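Local structure of alpha-n-acetylglucosaminidase family protein (Clostridium perfringens, 4A42) at residues 53-58 against 63-68; 103-108 against 117-122; 70-75 against 94-99; 99-104 against 127-132. The protein probably binds carbohydrate as a family 32 module of a larger enzyme that hydrolyses terminal alpha-linked N-acetylglucosamine from glycans. All coordinates share one frame; numbering follows the deposited sequence.

Contact 1 (53-58 against 63-68); sequences TLWVPG and KSVTFD. With CA (calcium ion), chain C.
W55 and V65 meet at the buried end of this contact, where the loop 53-58 lies over the strand 63-68. Methyl CG2 of V65 sits over one face of the indole, 3.9 Å from the centroid of the W55 six-membered ring and 21° off its normal, a CH-pi contact. Its closest ring atoms are CZ3 and CH2, so the valine presses on the far rim. CD of P57 lies against the opposite face, and the ring is sandwiched. A chi1 of 168° swings the indole away from the W55 backbone N and toward the strand, while NE1 is taken up by a hydrogen bond to S38 O.

The other end, with P57, G58 and K63, is partly exposed and held by a chain crossing and a single bond. There the aliphatic part of K63 crosses P57 at about a right angle, K63 CD resting 3.7 Å from P57 CG. The lysine chain then bends at chi3 and chi4, and NZ donates a hydrogen bond of 3.2 Å to G58 O, in the carbonyl plane. At the start of the loop, T53 chelates the calcium ion through O at 2.6 Å and OG1 at 2.5 Å; N45, D48, N50, G142 and E143 complete this calcium site on the F5/8 type C beta-sandwich. Strand 63-69 runs between strands 33-36 and 126-134, antiparallel to both, and W55 packs beside it, touching V36 of strand 33-36, F134 of strand 126-134 and I141 of strand 141-148.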
loop_
_atom_site.group_PDB
_atom_site.type_symbol
_atom_site.label_atom_id
_atom_site.label_comp_id
_atom_site.label_asym_id
_atom_site.label_seq_id
_atom_site.Cartn_x
_atom_site.Cartn_y
_atom_site.Cartn_z
ATOM N N THR A 53 1.150 -2.767 14.647
ATOM C CA THR A 53 -0.265 -2.429 14.653
ATOM C C THR A 53 -0.740 -2.716 13.232
ATOM O O THR A 53 -0.229 -2.161 12.280
ATOM C CB THR A 53 -0.534 -0.971 15.025
ATOM O OG1 THR A 53 0.129 -0.099 14.115
ATOM C CG2 THR A 53 -0.079 -0.688 16.465
ATOM N N LEU A 54 -1.726 -3.592 13.126
ATOM C CA LEU A 54 -2.125 -4.158 11.853
ATOM C C LEU A 54 -3.474 -3.738 11.312
ATOM O O LEU A 54 -4.365 -3.429 12.074
ATOM C CB LEU A 54 -2.146 -5.665 11.980
ATOM C CG LEU A 54 -1.038 -6.262 12.833
ATOM C CD1 LEU A 54 -1.268 -7.741 12.963
ATOM C CD2 LEU A 54 0.308 -5.990 12.215
ATOM N N TRP A 55 -3.589 -3.745 9.983
ATOM C CA TRP A 55 -4.868 -3.638 9.309
ATOM C C TRP A 55 -5.160 -5.041 8.779
ATOM O O TRP A 55 -4.384 -5.602 8.036
ATOM C CB TRP A 55 -4.844 -2.613 8.181
ATOM C CG TRP A 55 -6.053 -2.686 7.276
ATOM C CD1 TRP A 55 -7.315 -2.239 7.554
ATOM C CD2 TRP A 55 -6.109 -3.233 5.952
ATOM N NE1 TRP A 55 -8.144 -2.483 6.489
ATOM C CE2 TRP A 55 -7.426 -3.085 5.493
ATOM C CE3 TRP A 55 -5.168 -3.834 5.111
ATOM C CZ2 TRP A 55 -7.824 -3.512 4.238
ATOM C CZ3 TRP A 55 -5.571 -4.260 3.867
ATOM C CH2 TRP A 55 -6.884 -4.095 3.441
ATOM N N VAL A 56 -6.273 -5.609 9.211
ATOM C CA VAL A 56 -6.639 -6.959 8.848
ATOM C C VAL A 56 -7.982 -6.910 8.171
ATOM O O VAL A 56 -8.996 -6.774 8.825
ATOM C CB VAL A 56 -6.766 -7.811 10.113
ATOM C CG1 VAL A 56 -7.139 -9.221 9.780
ATOM C CG2 VAL A 56 -5.475 -7.783 10.905
ATOM N N PRO A 57 -7.991 -7.077 6.866
ATOM C CA PRO A 57 -9.242 -7.019 6.127
ATOM C C PRO A 57 -10.095 -8.229 6.397
ATOM O O PRO A 57 -9.645 -9.238 6.884
ATOM C CB PRO A 57 -8.790 -6.998 4.668
ATOM C CG PRO A 57 -7.437 -7.551 4.679
ATOM C CD PRO A 57 -6.838 -7.075 5.958
ATOM N N GLY A 58 -11.367 -8.071 6.092
ATOM C CA GLY A 58 -12.330 -9.129 6.165
ATOM C C GLY A 58 -12.331 -9.885 4.825
ATOM O O GLY A 58 -11.371 -9.850 4.095
ATOM N N LYS A 63 -9.762 -7.008 -1.587
ATOM C CA LYS A 63 -9.225 -6.286 -0.466
ATOM C C LYS A 63 -8.286 -5.199 -1.008
ATOM O O LYS A 63 -7.368 -5.501 -1.736
ATOM C CB LYS A 63 -8.435 -7.224 0.441
ATOM C CG LYS A 63 -9.194 -8.337 1.049
ATOM C CD LYS A 63 -8.273 -9.381 1.565
ATOM C CE LYS A 63 -8.645 -10.717 1.044
ATOM N NZ LYS A 63 -9.856 -11.253 1.684
ATOM N N SER A 64 -8.554 -3.951 -0.674
ATOM C CA SER A 64 -7.799 -2.877 -1.260
ATOM C C SER A 64 -7.607 -1.682 -0.331
ATOM O O SER A 64 -8.429 -1.432 0.522
ATOM C CB SER A 64 -8.510 -2.449 -2.542
ATOM O OG SER A 64 -7.779 -1.486 -3.232
ATOM N N VAL A 65 -6.521 -0.956 -0.531
ATOM C CA VAL A 65 -6.232 0.282 0.191
ATOM C C VAL A 65 -5.848 1.363 -0.820
ATOM O O VAL A 65 -5.057 1.105 -1.716
ATOM C CB VAL A 65 -5.029 0.093 1.142
ATOM C CG1 VAL A 65 -4.709 1.396 1.881
ATOM C CG2 VAL A 65 -5.273 -1.062 2.116
ATOM N N THR A 66 -6.396 2.569 -0.684
ATOM C CA THR A 66 -6.000 3.675 -1.557
ATOM C C THR A 66 -5.505 4.865 -0.744
ATOM O O THR A 66 -6.221 5.372 0.118
ATOM C CB THR A 66 -7.160 4.147 -2.450
ATOM O OG1 THR A 66 -7.579 3.074 -3.302
ATOM C CG2 THR A 66 -6.713 5.323 -3.321
ATOM N N PHE A 67 -4.275 5.298 -1.007
ATOM C CA PHE A 67 -3.751 6.523 -0.403
ATOM C C PHE A 67 -3.970 7.679 -1.364
ATOM O O PHE A 67 -3.697 7.558 -2.563
ATOM C CB PHE A 67 -2.249 6.426 -0.099
ATOM C CG PHE A 67 -1.905 5.483 1.003
ATOM C CD1 PHE A 67 -1.779 4.126 0.753
ATOM C CD2 PHE A 67 -1.683 5.950 2.295
ATOM C CE1 PHE A 67 -1.458 3.254 1.770
ATOM C CE2 PHE A 67 -1.359 5.076 3.312
ATOM C CZ PHE A 67 -1.253 3.732 3.048
ATOM N N ASP A 68 -4.477 8.785 -0.831
ATOM C CA ASP A 68 -4.578 10.040 -1.565
ATOM C C ASP A 68 -3.527 10.965 -0.968
ATOM O O ASP A 68 -3.689 11.467 0.144
ATOM C CB ASP A 68 -5.989 10.633 -1.429
ATOM C CG ASP A 68 -6.167 11.940 -2.204
ATOM O OD1 ASP A 68 -5.170 12.478 -2.727
ATOM O OD2 ASP A 68 -7.314 12.433 -2.281
HETATM CA CA CA C . 1.139 0.005 11.808
#

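Contact 2 (103-108 against 117-122); sequences KIVDEN and YSNILK
N119 ND2 donates to a water at 2.7 Å, and the same water donates to E107 OE2 at 3.2 Å, bridging strands 117-120 and 103-107 where no direct hydrogen bond joins them. The other end of the amide, N119 OD1, is hydrogen-bonded to Y90 OH, so both polar atoms of the side chain have partners and the rotation of the amide is fixed.

Next to this polar link, V105 comes from the opposite direction and sets both methyls against the amide: CG1 and CG2 each lie 3.7 Å from N119 ND2. At a valine chi1 of 176°, CG1 points away from the V105 backbone N and CG2 lies beside it, and both methyls face the same side of the amide. The strands belong to the two different sheets of the beta-sandwich, 102-107 pairing with 90-95 and 116-120 with 77-82, and the contact joins the two sheets along one margin. A classic beta bulge, with I104 and V105 both opposite I92, turns these two successive side chains toward segment 117-122.

From the bulge I104 reaches L121. Its CD1 lies 3.5 Å from L121 CD2 and 3.8 Å from L121 CG, a purely apolar touch in which the leucine's CD2 branch leans in toward I104. L121 also packs on I75 and I78, while I104 CD1 approaches I94 CG2.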
loop_
_atom_site.group_PDB
_atom_site.type_symbol
_atom_site.label_atom_id
_atom_site.label_comp_id
_atom_site.label_asym_id
_atom_site.label_seq_id
_atom_site.Cartn_x
_atom_site.Cartn_y
_atom_site.Cartn_z
ATOM N N LYS A 103 -0.786 0.172 -13.208
ATOM C CA LYS A 103 -0.279 -0.894 -12.364
ATOM C C LYS A 103 1.217 -0.962 -12.532
ATOM O O LYS A 103 1.705 -1.342 -13.560
ATOM C CB LYS A 103 -0.946 -2.242 -12.707
ATOM C CG LYS A 103 -0.701 -3.364 -11.694
ATOM C CD LYS A 103 -1.497 -4.589 -11.918
ATOM C CE LYS A 103 -2.979 -4.340 -11.863
ATOM N NZ LYS A 103 -3.822 -5.526 -12.096
ATOM N N ILE A 104 1.940 -0.617 -11.487
ATOM C CA ILE A 104 3.396 -0.506 -11.548
ATOM C C ILE A 104 4.119 -1.686 -10.907
ATOM O O ILE A 104 5.298 -1.902 -11.172
ATOM C CB ILE A 104 3.910 0.796 -10.897
ATOM C CG1 ILE A 104 3.398 0.906 -9.459
ATOM C CG2 ILE A 104 3.508 2.022 -11.730
ATOM C CD1 ILE A 104 4.136 1.916 -8.611
ATOM N N VAL A 105 3.421 -2.432 -10.055
ATOM C CA VAL A 105 3.954 -3.673 -9.496
ATOM C C VAL A 105 2.841 -4.701 -9.553
ATOM O O VAL A 105 1.727 -4.432 -9.123
ATOM C CB VAL A 105 4.399 -3.522 -8.027
ATOM C CG1 VAL A 105 4.842 -4.877 -7.468
ATOM C CG2 VAL A 105 5.507 -2.495 -7.893
ATOM N N ASP A 106 3.125 -5.872 -10.107
ATOM C CA ASP A 106 2.106 -6.901 -10.199
ATOM C C ASP A 106 2.638 -8.198 -9.630
ATOM O O ASP A 106 3.303 -8.979 -10.327
ATOM C CB ASP A 106 1.634 -7.097 -11.642
ATOM C CG ASP A 106 0.431 -8.027 -11.736
ATOM O OD1 ASP A 106 0.090 -8.666 -10.717
ATOM O OD2 ASP A 106 -0.176 -8.125 -12.824
ATOM N N GLU A 107 2.332 -8.425 -8.357
ATOM C CA GLU A 107 2.807 -9.603 -7.637
ATOM C C GLU A 107 1.643 -10.467 -7.187
ATOM O O GLU A 107 1.690 -11.097 -6.125
ATOM C CB GLU A 107 3.640 -9.184 -6.426
ATOM C CG GLU A 107 5.021 -8.670 -6.797
ATOM C CD GLU A 107 5.900 -9.762 -7.363
ATOM O OE1 GLU A 107 5.531 -10.948 -7.232
ATOM O OE2 GLU A 107 6.960 -9.433 -7.932
ATOM N N ASN A 108 0.594 -10.503 -8.002
ATOM C CA ASN A 108 -0.606 -11.264 -7.669
ATOM C C ASN A 108 -0.392 -12.778 -7.608
ATOM O O ASN A 108 -1.211 -13.496 -7.053
ATOM C CB ASN A 108 -1.791 -10.875 -8.578
ATOM C CG ASN A 108 -1.807 -11.620 -9.906
ATOM O OD1 ASN A 108 -2.775 -12.319 -10.220
ATOM N ND2 ASN A 108 -0.754 -11.459 -10.698
ATOM N N TYR A 117 7.813 -6.343 1.826
ATOM C CA TYR A 117 7.834 -6.329 0.366
ATOM C C TYR A 117 8.172 -4.925 -0.132
ATOM O O TYR A 117 7.332 -4.021 -0.128
ATOM C CB TYR A 117 6.506 -6.855 -0.211
ATOM C CG TYR A 117 6.265 -8.296 0.144
ATOM C CD1 TYR A 117 5.645 -8.646 1.341
ATOM C CD2 TYR A 117 6.683 -9.329 -0.704
ATOM C CE1 TYR A 117 5.445 -9.977 1.676
ATOM C CE2 TYR A 117 6.479 -10.653 -0.375
ATOM C CZ TYR A 117 5.861 -10.976 0.806
ATOM O OH TYR A 117 5.664 -12.294 1.146
ATOM N N SER A 118 9.432 -4.747 -0.520
ATOM C CA SER A 118 9.910 -3.459 -1.007
ATOM C C SER A 118 9.860 -3.412 -2.530
ATOM O O SER A 118 10.091 -4.427 -3.206
ATOM C CB SER A 118 11.360 -3.232 -0.558
ATOM O OG SER A 118 11.500 -3.355 0.850
ATOM N N ASN A 119 9.546 -2.241 -3.070
ATOM C CA ASN A 119 9.616 -2.013 -4.516
ATOM C C ASN A 119 10.149 -0.626 -4.833
ATOM O O ASN A 119 9.617 0.372 -4.356
ATOM C CB ASN A 119 8.239 -2.161 -5.171
ATOM C CG ASN A 119 7.761 -3.595 -5.219
ATOM O OD1 ASN A 119 6.981 -4.023 -4.380
ATOM N ND2 ASN A 119 8.240 -4.346 -6.197
ATOM N N ILE A 120 11.188 -0.559 -5.660
ATOM C CA ILE A 120 11.745 0.725 -6.111
ATOM C C ILE A 120 11.182 1.113 -7.483
ATOM O O ILE A 120 11.244 0.330 -8.435
ATOM C CB ILE A 120 13.274 0.683 -6.151
ATOM C CG1 ILE A 120 13.827 0.368 -4.756
ATOM C CG2 ILE A 120 13.848 1.997 -6.684
ATOM C CD1 ILE A 120 14.459 -1.005 -4.644
ATOM N N LEU A 121 10.632 2.321 -7.582
ATOM C CA LEU A 121 9.939 2.741 -8.792
ATOM C C LEU A 121 10.915 3.270 -9.842
ATOM O O LEU A 121 12.016 3.713 -9.509
ATOM C CB LEU A 121 8.868 3.794 -8.479
ATOM C CG LEU A 121 7.545 3.307 -7.885
ATOM C CD1 LEU A 121 7.752 2.747 -6.495
ATOM C CD2 LEU A 121 6.498 4.421 -7.866
ATOM N N LYS A 122 10.510 3.209 -11.107
ATOM C CA LYS A 122 11.300 3.793 -12.184
ATOM C C LYS A 122 11.542 5.262 -11.875
ATOM O O LYS A 122 10.751 5.895 -11.174
ATOM C CB LYS A 122 10.580 3.659 -13.527
HETATM O O HOH W 1 8.494 -7.078 -6.381
#

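Contact 3 (70-75 against 94-99); sequences SKEKDI and ISNDGT
E72 and N96 stack their flat ends at the exposed side of this contact, where the short strand 72-74 and the turn after strand 90-95 approach across strand 126-134 in one sheet of the F5/8 type C beta-sandwich. From CB the glutamate runs out extended, with chi2 at 180°. CG passes 4.0 Å from N96 OD1. CD lies 3.8 Å from both CB and CG of N96, and the carboxylate and amide planes are only 3° apart, so the groups lie face on face while the chains cross at about a right angle. OE1 stands 3.7 Å from N96 CG, and OE2 is 3.6 Å from N96 CB. No direct hydrogen bond joins the pair; instead a water appears to donate to both E72 OE2 and N96 O, though both distances are unusually short and its position is to be read with care. Both side chains also rest on I126, which lies on the intervening strand.

Deeper in, the contact turns apolar: I75 CD1 meets I94 CG2 at 4.3 Å, a light touch, and I75 packs further on V130.

The turn that presents N96 is braced by its own side chains. S95 OG accepts from G98 N in an ST motif and is also hydrogen-bonded to E100 O. D97 forms an Asx turn: T99 N approaches OD1 at 2.9 Å from above the carboxylate plane, 52° out of it.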
loop_
_atom_site.group_PDB
_atom_site.type_symbol
_atom_site.label_atom_id
_atom_site.label_comp_id
_atom_site.label_asym_id
_atom_site.label_seq_id
_atom_site.Cartn_x
_atom_site.Cartn_y
_atom_site.Cartn_z
ATOM N N SER A 70 -2.889 13.811 -1.798
ATOM C CA SER A 70 -3.453 15.165 -1.849
ATOM C C SER A 70 -2.972 15.966 -3.059
ATOM O O SER A 70 -3.674 16.859 -3.548
ATOM C CB SER A 70 -3.204 15.931 -0.542
ATOM O OG SER A 70 -2.054 16.757 -0.630
ATOM N N LYS A 71 -1.775 15.647 -3.534
ATOM C CA LYS A 71 -1.231 16.289 -4.717
ATOM C C LYS A 71 -0.402 15.267 -5.475
ATOM O O LYS A 71 -0.027 14.228 -4.927
ATOM C CB LYS A 71 -0.369 17.493 -4.330
ATOM N N GLU A 72 -0.110 15.585 -6.715
ATOM C CA GLU A 72 0.746 14.735 -7.489
ATOM C C GLU A 72 2.183 14.880 -6.980
ATOM O O GLU A 72 2.765 15.938 -7.042
ATOM C CB GLU A 72 0.594 15.010 -8.999
ATOM C CG GLU A 72 -0.843 15.029 -9.467
ATOM C CD GLU A 72 -1.048 15.305 -10.967
ATOM O OE1 GLU A 72 -0.084 15.269 -11.746
ATOM O OE2 GLU A 72 -2.218 15.512 -11.324
ATOM N N LYS A 73 2.737 13.808 -6.442
ATOM C CA LYS A 73 4.060 13.833 -5.840
ATOM C C LYS A 73 5.046 12.844 -6.407
ATOM O O LYS A 73 4.638 11.865 -7.000
ATOM C CB LYS A 73 3.943 13.603 -4.335
ATOM C CG LYS A 73 3.091 14.607 -3.649
ATOM C CD LYS A 73 3.224 14.540 -2.166
ATOM C CE LYS A 73 2.469 15.650 -1.525
ATOM N NZ LYS A 73 2.855 15.759 -0.138
ATOM N N ASP A 74 6.334 13.089 -6.224
ATOM C CA ASP A 74 7.369 12.117 -6.538
ATOM C C ASP A 74 7.210 10.899 -5.636
ATOM O O ASP A 74 7.184 11.026 -4.414
ATOM C CB ASP A 74 8.765 12.677 -6.272
ATOM C CG ASP A 74 9.149 13.827 -7.191
ATOM O OD1 ASP A 74 8.471 14.082 -8.215
ATOM O OD2 ASP A 74 10.176 14.467 -6.875
ATOM N N ILE A 75 7.131 9.721 -6.235
ATOM C CA ILE A 75 7.152 8.489 -5.462
ATOM C C ILE A 75 8.354 7.680 -5.920
ATOM O O ILE A 75 8.431 7.293 -7.090
ATOM C CB ILE A 75 5.878 7.657 -5.672
ATOM C CG1 ILE A 75 4.638 8.442 -5.236
ATOM C CG2 ILE A 75 5.988 6.356 -4.921
ATOM C CD1 ILE A 75 3.352 7.888 -5.792
ATOM N N ILE A 94 -0.898 3.381 -9.472
ATOM C CA ILE A 94 -0.857 4.811 -9.190
ATOM C C ILE A 94 -1.751 5.550 -10.175
ATOM O O ILE A 94 -2.024 5.046 -11.269
ATOM C CB ILE A 94 0.581 5.376 -9.242
ATOM C CG1 ILE A 94 1.226 5.116 -10.607
ATOM C CG2 ILE A 94 1.420 4.776 -8.106
ATOM C CD1 ILE A 94 2.557 5.830 -10.797
ATOM N N SER A 95 -2.217 6.730 -9.774
ATOM C CA SER A 95 -3.054 7.560 -10.632
ATOM C C SER A 95 -2.861 9.033 -10.313
ATOM O O SER A 95 -2.484 9.396 -9.191
ATOM C CB SER A 95 -4.531 7.195 -10.476
ATOM O OG SER A 95 -5.341 7.950 -11.369
ATOM N N ASN A 96 -3.145 9.881 -11.305
ATOM C CA ASN A 96 -3.159 11.322 -11.117
ATOM C C ASN A 96 -4.560 11.860 -10.902
ATOM O O ASN A 96 -4.772 12.749 -10.096
ATOM C CB ASN A 96 -2.481 12.022 -12.291
ATOM C CG ASN A 96 -1.019 11.756 -12.333
ATOM O OD1 ASN A 96 -0.401 11.523 -11.312
ATOM N ND2 ASN A 96 -0.449 11.793 -13.510
ATOM N N ASP A 97 -5.523 11.319 -11.631
ATOM C CA ASP A 97 -6.892 11.801 -11.547
ATOM C C ASP A 97 -7.833 10.933 -10.733
ATOM O O ASP A 97 -8.958 11.309 -10.471
ATOM C CB ASP A 97 -7.463 12.030 -12.949
ATOM C CG ASP A 97 -7.428 10.785 -13.809
ATOM O OD1 ASP A 97 -7.185 9.684 -13.280
ATOM O OD2 ASP A 97 -7.656 10.910 -15.021
ATOM N N GLY A 98 -7.354 9.764 -10.340
ATOM C CA GLY A 98 -8.148 8.840 -9.567
ATOM C C GLY A 98 -9.085 7.977 -10.381
ATOM O O GLY A 98 -9.860 7.217 -9.820
ATOM N N THR A 99 -9.024 8.082 -11.701
ATOM C CA THR A 99 -9.868 7.283 -12.551
ATOM C C THR A 99 -9.049 6.407 -13.479
ATOM O O THR A 99 -9.420 5.299 -13.743
ATOM C CB THR A 99 -10.874 8.146 -13.347
ATOM O OG1 THR A 99 -10.362 8.416 -14.640
ATOM C CG2 THR A 99 -11.141 9.415 -12.660
HETATM O O HOH W 2 -4.248 15.204 -9.830
#

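Contact 4 (99-104 against 127-132); sequences TEWTKI and GRFVRF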
loop_
_atom_site.group_PDB
_atom_site.type_symbol
_atom_site.label_atom_id
_atom_site.label_comp_id
_atom_site.label_asym_id
_atom_site.label_seq_id
_atom_site.Cartn_x
_atom_site.Cartn_y
_atom_site.Cartn_z
ATOM N N THR A 99 -9.024 8.082 -11.701
ATOM C CA THR A 99 -9.868 7.283 -12.551
ATOM C C THR A 99 -9.049 6.407 -13.479
ATOM O O THR A 99 -9.420 5.299 -13.743
ATOM C CB THR A 99 -10.874 8.146 -13.347
ATOM O OG1 THR A 99 -10.362 8.416 -14.640
ATOM C CG2 THR A 99 -11.141 9.415 -12.660
ATOM N N GLU A 100 -7.935 6.907 -13.955
ATOM C CA GLU A 100 -7.098 6.105 -14.829
ATOM C C GLU A 100 -5.876 5.642 -14.068
ATOM O O GLU A 100 -5.037 6.439 -13.687
ATOM C CB GLU A 100 -6.664 6.893 -16.059
ATOM C CG GLU A 100 -5.851 6.072 -17.037
ATOM C CD GLU A 100 -5.641 6.760 -18.359
ATOM O OE1 GLU A 100 -6.523 6.669 -19.212
ATOM O OE2 GLU A 100 -4.579 7.357 -18.546
ATOM N N TRP A 101 -5.773 4.326 -13.905
ATOM C CA TRP A 101 -4.744 3.724 -13.062
ATOM C C TRP A 101 -3.642 3.026 -13.840
ATOM O O TRP A 101 -3.898 2.351 -14.837
ATOM C CB TRP A 101 -5.374 2.717 -12.099
ATOM C CG TRP A 101 -6.396 3.331 -11.201
ATOM C CD1 TRP A 101 -7.726 3.495 -11.464
ATOM C CD2 TRP A 101 -6.174 3.866 -9.895
ATOM N NE1 TRP A 101 -8.348 4.097 -10.400
ATOM C CE2 TRP A 101 -7.413 4.348 -9.421
ATOM C CE3 TRP A 101 -5.050 3.999 -9.073
ATOM C CZ2 TRP A 101 -7.566 4.941 -8.171
ATOM C CZ3 TRP A 101 -5.197 4.595 -7.821
ATOM C CH2 TRP A 101 -6.445 5.056 -7.389
ATOM N N THR A 102 -2.418 3.177 -13.347
ATOM C CA THR A 102 -1.270 2.447 -13.868
ATOM C C THR A 102 -0.724 1.439 -12.852
ATOM O O THR A 102 -0.246 1.813 -11.769
ATOM C CB THR A 102 -0.150 3.410 -14.308
ATOM O OG1 THR A 102 -0.663 4.308 -15.307
ATOM C CG2 THR A 102 1.030 2.632 -14.887
ATOM N N LYS A 103 -0.786 0.172 -13.208
ATOM C CA LYS A 103 -0.279 -0.894 -12.364
ATOM C C LYS A 103 1.217 -0.962 -12.532
ATOM O O LYS A 103 1.705 -1.342 -13.560
ATOM C CB LYS A 103 -0.946 -2.242 -12.707
ATOM C CG LYS A 103 -0.701 -3.364 -11.694
ATOM C CD LYS A 103 -1.497 -4.589 -11.918
ATOM C CE LYS A 103 -2.979 -4.340 -11.863
ATOM N NZ LYS A 103 -3.822 -5.526 -12.096
ATOM N N ILE A 104 1.940 -0.617 -11.487
ATOM C CA ILE A 104 3.396 -0.506 -11.548
ATOM C C ILE A 104 4.119 -1.686 -10.907
ATOM O O ILE A 104 5.298 -1.902 -11.172
ATOM C CB ILE A 104 3.910 0.796 -10.897
ATOM C CG1 ILE A 104 3.398 0.906 -9.459
ATOM C CG2 ILE A 104 3.508 2.022 -11.730
ATOM C CD1 ILE A 104 4.136 1.916 -8.611
ATOM N N GLY A 127 2.537 10.524 -8.696
ATOM C CA GLY A 127 1.144 10.171 -8.582
ATOM C C GLY A 127 0.491 10.881 -7.425
ATOM O O GLY A 127 1.152 11.279 -6.464
ATOM N N ARG A 128 -0.802 11.092 -7.501
ATOM C CA ARG A 128 -1.554 11.528 -6.356
ATOM C C ARG A 128 -2.160 10.352 -5.565
ATOM O O ARG A 128 -2.220 10.387 -4.357
ATOM C CB ARG A 128 -2.644 12.524 -6.754
ATOM C CG ARG A 128 -3.578 12.872 -5.646
ATOM C CD ARG A 128 -4.474 14.022 -5.955
ATOM N NE ARG A 128 -5.570 14.028 -5.016
ATOM C CZ ARG A 128 -6.577 14.864 -5.034
ATOM N NH1 ARG A 128 -6.629 15.792 -5.966
ATOM N NH2 ARG A 128 -7.544 14.775 -4.133
ATOM N N PHE A 129 -2.582 9.310 -6.267
ATOM C CA PHE A 129 -3.212 8.162 -5.615
ATOM C C PHE A 129 -2.347 6.927 -5.736
ATOM O O PHE A 129 -1.798 6.649 -6.795
ATOM C CB PHE A 129 -4.587 7.883 -6.228
ATOM C CG PHE A 129 -5.530 9.051 -6.163
ATOM C CD1 PHE A 129 -6.370 9.230 -5.075
ATOM C CD2 PHE A 129 -5.574 9.971 -7.191
ATOM C CE1 PHE A 129 -7.235 10.307 -5.020
ATOM C CE2 PHE A 129 -6.437 11.051 -7.139
ATOM C CZ PHE A 129 -7.269 11.214 -6.054
ATOM N N VAL A 130 -2.227 6.186 -4.637
ATOM C CA VAL A 130 -1.513 4.923 -4.652
ATOM C C VAL A 130 -2.458 3.860 -4.117
ATOM O O VAL A 130 -2.935 3.954 -2.980
ATOM C CB VAL A 130 -0.210 4.988 -3.827
ATOM C CG1 VAL A 130 0.659 3.767 -4.100
ATOM C CG2 VAL A 130 0.562 6.269 -4.145
ATOM N N ARG A 131 -2.741 2.859 -4.949
ATOM C CA ARG A 131 -3.696 1.823 -4.603
ATOM C C ARG A 131 -3.021 0.459 -4.507
ATOM O O ARG A 131 -2.231 0.074 -5.369
ATOM C CB ARG A 131 -4.863 1.788 -5.597
ATOM C CG ARG A 131 -5.942 0.765 -5.223
ATOM C CD ARG A 131 -7.215 0.974 -6.024
ATOM N NE ARG A 131 -7.038 0.634 -7.428
ATOM C CZ ARG A 131 -7.955 0.855 -8.364
ATOM N NH1 ARG A 131 -9.113 1.415 -8.030
ATOM N NH2 ARG A 131 -7.719 0.514 -9.627
ATOM N N PHE A 132 -3.327 -0.247 -3.419
ATOM C CA PHE A 132 -2.777 -1.561 -3.121
ATOM C C PHE A 132 -3.907 -2.566 -3.163
ATOM O O PHE A 132 -4.926 -2.388 -2.505
ATOM C CB PHE A 132 -2.135 -1.565 -1.721
ATOM C CG PHE A 132 -0.964 -0.635 -1.597
ATOM C CD1 PHE A 132 -1.162 0.728 -1.404
ATOM C CD2 PHE A 132 0.335 -1.114 -1.681
ATOM C CE1 PHE A 132 -0.085 1.594 -1.315
ATOM C CE2 PHE A 132 1.421 -0.249 -1.571
ATOM C CZ PHE A 132 1.206 1.110 -1.401
#
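W101 and R131 form a flat cation-pi stack on the surface of the beta-sandwich, joining segment 99-104 to strand 126-134 within one sheet. The guanidinium lies over one face of the indole, with R131 CZ 3.7 Å from the centroid of the W101 five-membered ring, 11° off the normal. The two planes are inclined by 18°. NH2 rides above CG and CD1, while NH1 stands over the side of the ring system that carries NE1 and CE2.

At the six-membered end of the indole the contact becomes aliphatic. CB of R131 lies 3.6 Å from W101 CZ3, and CB of F129 is 3.6 Å from W101 CH2; the F129 ring turns off from the tryptophan. R131 therefore meets the tryptophan twice, first with the root of its chain and then with its tip, because the chain bends at chi3 (69°) and folds the guanidinium back over the ring.

Strand 90-95 lies between the two segments and positions both partners: E93 makes a salt bridge to R131 NE, and W101 also touches E93 and S95. The arginine is flanked by S64 and T66 on the other side. A classic beta bulge, where R128 and F129 both face S95, precedes this part of the strand. R128 CG lies 3.7 Å above one face of the F129 ring.

From the N terminus, contact 1 closes first, a short loop fastening the calcium-binding region to strand 63-69. The chain then turns a corner into strand 72-74, where contact 3 opens; it closes at the turn after strand 90-95, having enclosed strand 77-82. Contact 4 opens in the loop at T99 and contact 2 at K103; they share K103 and I104, and the span of contact 2 ends inside the longer span of contact 4. Contacts 3 and 4 share T99, their centres about 7 Å apart. V65 and F67 probably hydrogen-bond to F132 and V130, tying contact 1 to contact 4 in one sheet, whereas contact 2 reaches across to the other.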